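Side-chain contacts in aspartate-semialdehyde dehydrogenase (Thermus thermophilus, PDB 2YV3), which probably catalyses the NADPH-dependent reductive dephosphorylation of L-aspartyl-4-phosphate to L-aspartate-semialdehyde, a shared step towards lysine, methionine and threonine: residues L32-S35 against P36-G40; G71-S74 against R75-L79. All blocks are in the same frame, centred on the assembly; numbering follows the deposited sequence.

Contact 1 of 2, residues L32-S35 against P36-G40; sequences LYAS and PRSAG
Ser-35 and Ser-38 close a tight turn here: the chain runs out of its strand at Ala-34, and Pro-36 and Arg-37, both with negative phi and psi, bend it into a beta turn. Its closing bond, from Ser-38 N to Ser-35 O at 3.1 Å, is weak, with an angle of 135° at the hydrogen. Doubling back in this way brings the CA atoms of Ala-34 and Ser-38 within 5.9 Å.

Among the side chains, Ser-35 and Arg-37 make the main meeting. The Ser-35 hydroxyl comes in over one face of the guanidinium, so that OG sits above its centre, 3.0 Å from Arg-37 CZ. The guanidinium N-H groups point outward in their own plane while OG lies above it, and neither NE nor NH1 bonds to it. What carries the group there is the bent arginine chain: chi2 at 124° and chi3 at 42° curl it back towards the Ser-35 side chain instead of letting it extend. A water sits beside the pair, accepting from Arg-37 N at 2.8 Å and making a weak, longer bond with Ser-35 OG.

Further in, the Ala-34 methyl points toward the returning chain, and its CB meets Ser-38 OG at 3.4 Å. That hydroxyl also has a weak hydrogen bond with Thr-9 OG1.

Thr-9, Arg-37 and Ser-38 are all predicted to bind NADP(+), consistent with a Rossmann domain, where the end of the second strand commonly meets the adenosine ribose and its phosphate. Strand 31-34 lies between strands 3-6 and 48-54 in the sheet, with Ala-34 packed on Val-52, and the turn leads away from its C-terminal end into the loop before strand 42-45, where Ala-39 rests on Pro-54.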
# COMPACT_ATOMS: atom_id res chain seq x y z
N LEU A 32 -23.77 -28.11 -7.90
CA LEU A 32 -23.34 -27.17 -6.89
C LEU A 32 -23.36 -27.83 -5.52
O LEU A 32 -24.37 -28.41 -5.12
CB LEU A 32 -24.25 -25.96 -6.89
CG LEU A 32 -24.36 -25.27 -8.25
CD1 LEU A 32 -24.92 -23.85 -7.99
CD2 LEU A 32 -22.98 -25.23 -8.96
N TYR A 33 -22.26 -27.72 -4.79
CA TYR A 33 -22.16 -28.33 -3.48
C TYR A 33 -21.66 -27.39 -2.38
O TYR A 33 -20.69 -26.64 -2.56
CB TYR A 33 -21.23 -29.55 -3.55
CG TYR A 33 -21.85 -30.77 -4.21
CD1 TYR A 33 -22.82 -31.53 -3.54
CD2 TYR A 33 -21.46 -31.17 -5.49
CE1 TYR A 33 -23.39 -32.65 -4.13
CE2 TYR A 33 -22.02 -32.29 -6.08
CZ TYR A 33 -22.98 -33.02 -5.39
OH TYR A 33 -23.55 -34.13 -5.98
N ALA A 34 -22.32 -27.43 -1.23
CA ALA A 34 -21.94 -26.60 -0.09
C ALA A 34 -22.03 -27.46 1.16
O ALA A 34 -22.64 -28.53 1.14
CB ALA A 34 -22.89 -25.41 0.04
N SER A 35 -21.40 -27.01 2.24
CA SER A 35 -21.46 -27.76 3.49
C SER A 35 -22.86 -27.47 4.04
O SER A 35 -23.45 -26.44 3.72
CB SER A 35 -20.40 -27.25 4.48
OG SER A 35 -20.70 -25.93 4.93
N PRO A 36 -23.39 -28.37 4.87
CA PRO A 36 -24.73 -28.16 5.43
C PRO A 36 -25.27 -26.73 5.50
O PRO A 36 -26.38 -26.49 5.01
CB PRO A 36 -24.63 -28.85 6.78
CG PRO A 36 -23.83 -30.10 6.40
CD PRO A 36 -22.72 -29.51 5.52
N ARG A 37 -24.52 -25.79 6.09
CA ARG A 37 -24.96 -24.39 6.21
C ARG A 37 -25.90 -23.96 5.08
O ARG A 37 -27.01 -23.50 5.32
CB ARG A 37 -23.76 -23.44 6.22
CG ARG A 37 -23.06 -23.33 7.57
CD ARG A 37 -21.60 -23.67 7.43
NE ARG A 37 -21.05 -23.08 6.22
CZ ARG A 37 -19.79 -23.20 5.82
NH1 ARG A 37 -18.93 -23.91 6.55
NH2 ARG A 37 -19.40 -22.64 4.69
N SER A 38 -25.42 -24.09 3.85
CA SER A 38 -26.25 -23.78 2.70
C SER A 38 -26.69 -25.12 2.12
O SER A 38 -26.16 -25.60 1.12
CB SER A 38 -25.45 -22.97 1.68
OG SER A 38 -24.08 -22.96 2.03
N ALA A 39 -27.67 -25.74 2.77
CA ALA A 39 -28.19 -27.03 2.35
C ALA A 39 -29.40 -26.83 1.45
O ALA A 39 -29.76 -27.72 0.66
CB ALA A 39 -28.57 -27.86 3.56
N GLY A 40 -30.04 -25.67 1.58
CA GLY A 40 -31.22 -25.38 0.78
C GLY A 40 -31.28 -23.94 0.33
O GLY A 40 -31.99 -23.13 0.92
O HOH W 1 -22.53 -26.69 7.80

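Contact 2 of 2, residues G71-S74 against R75-L79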
# COMPACT_ATOMS: atom_id res chain seq x y z
N GLY A 71 -10.17 -25.41 3.47
CA GLY A 71 -9.26 -26.54 3.49
C GLY A 71 -9.77 -27.64 4.40
O GLY A 71 -9.30 -28.78 4.36
N GLY A 72 -10.73 -27.29 5.25
CA GLY A 72 -11.30 -28.27 6.14
C GLY A 72 -11.81 -29.39 5.28
O GLY A 72 -11.31 -30.51 5.34
N ILE A 73 -12.78 -29.08 4.43
CA ILE A 73 -13.38 -30.08 3.56
C ILE A 73 -12.41 -30.61 2.50
O ILE A 73 -12.36 -31.80 2.25
CB ILE A 73 -14.63 -29.51 2.85
CG1 ILE A 73 -15.41 -28.61 3.81
CG2 ILE A 73 -15.50 -30.66 2.38
CD1 ILE A 73 -16.59 -27.87 3.18
N SER A 74 -11.65 -29.73 1.88
CA SER A 74 -10.72 -30.17 0.85
C SER A 74 -9.66 -31.13 1.35
O SER A 74 -9.35 -32.12 0.70
CB SER A 74 -10.01 -29.00 0.20
OG SER A 74 -8.94 -29.48 -0.57
N ARG A 75 -9.08 -30.81 2.51
CA ARG A 75 -8.06 -31.68 3.07
C ARG A 75 -8.73 -33.03 3.25
O ARG A 75 -8.13 -34.08 3.00
CB ARG A 75 -7.58 -31.14 4.43
CG ARG A 75 -6.11 -31.38 4.73
CD ARG A 75 -5.19 -30.46 3.91
NE ARG A 75 -4.76 -29.24 4.62
CZ ARG A 75 -5.54 -28.20 4.90
NH1 ARG A 75 -6.82 -28.20 4.54
NH2 ARG A 75 -5.06 -27.16 5.57
N ALA A 76 -10.00 -32.97 3.63
CA ALA A 76 -10.83 -34.15 3.89
C ALA A 76 -11.40 -34.91 2.68
O ALA A 76 -11.56 -36.14 2.75
CB ALA A 76 -11.97 -33.75 4.83
N LYS A 77 -11.69 -34.22 1.58
CA LYS A 77 -12.29 -34.87 0.40
C LYS A 77 -11.47 -35.05 -0.87
O LYS A 77 -11.79 -35.90 -1.69
CB LYS A 77 -13.58 -34.14 -0.01
CG LYS A 77 -14.55 -33.84 1.12
CD LYS A 77 -15.01 -35.10 1.82
CE LYS A 77 -15.87 -34.72 2.97
NZ LYS A 77 -15.24 -33.54 3.62
N ALA A 78 -10.43 -34.25 -1.07
CA ALA A 78 -9.62 -34.36 -2.28
C ALA A 78 -9.52 -35.77 -2.87
O ALA A 78 -10.17 -36.07 -3.87
CB ALA A 78 -8.23 -33.82 -2.02
N LEU A 79 -8.72 -36.62 -2.24
CA LEU A 79 -8.53 -37.98 -2.72
C LEU A 79 -9.84 -38.73 -3.00
O LEU A 79 -10.01 -39.33 -4.07
CB LEU A 79 -7.71 -38.79 -1.73
CG LEU A 79 -6.28 -38.36 -1.43
CD1 LEU A 79 -5.45 -38.30 -2.72
CD2 LEU A 79 -6.31 -37.03 -0.73
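Between Gly-71 and Ala-78 the backbone follows a helical path, and four bonds of the i to i+4 kind join 71-74 to 75-79, from Arg-75 N to Gly-71 O at 2.8 Å through to Ala-78 N to Ser-74 O at 3.0 Å.

The side chain of Arg-75 bends at chi2 (73°) and chi3 (97°) and doubles back along the helix towards Gly-71, where it meets the backbone of a residue with no side chain; it also touches Ala-94. The guanidinium comes edge-on: the Gly-71 carbonyl carbon lies in its plane, and Gly-71 O and Gly-72 N are close to its edge. NH1 is very near Gly-71 O, but the angle is too poor for a hydrogen bond, so the bond that oxygen accepts across this contact comes from Arg-75 N.

These residues make up most of helix 70-83, the connection of a beta-alpha-beta crossover in the Rossmann-type domain, which carries the chain from strand 64-67 to its parallel neighbour 87-90.

Elsewhere on the helix, Ile-73 and Lys-77 sit one turn apart. The CG2 branch of Ile-73, anti to its own N, packs against the lysine chain, 3.6 Å from Lys-77 CG. Bends at chi2 and chi4 curl that chain so that its ammonium end also lies beside CG2; the lysine touches Glu-57 as well. Ala-76 places its methyl against two carbonyls of the preceding turn, its CB being 3.3 Å from Gly-72 O.

Ser-74 O has several partners: Ala-78 N, a weak bond from Lys-77 N, and the indole NE1 of Trp-95. The Ala-78 methyl lies near that carbonyl, its CB 3.4 Å from Ser-74 O, and on this buried side it also packs on Trp-95.

How the contacts relate
Following the chain from the N terminus, contact 1 comes first: it closes a short turn where strand 31-34 ends, before the chain goes out to strands 42-45 and 48-54. It then returns through strand 64-67 and enters helix 70-83, where contact 2 links successive turns of helix. The two are in series and neither nests in nor crosses the other. In space they meet, their centres about 15 Å apart: Ser-35 CB packs against Ile-73 CD1 at 4.1 Å. That touch ties the turn after strand 31-34 to the start of the crossover helix, within one NAD-binding domain, and puts Ile-73 close to the predicted cofactor residue Arg-37.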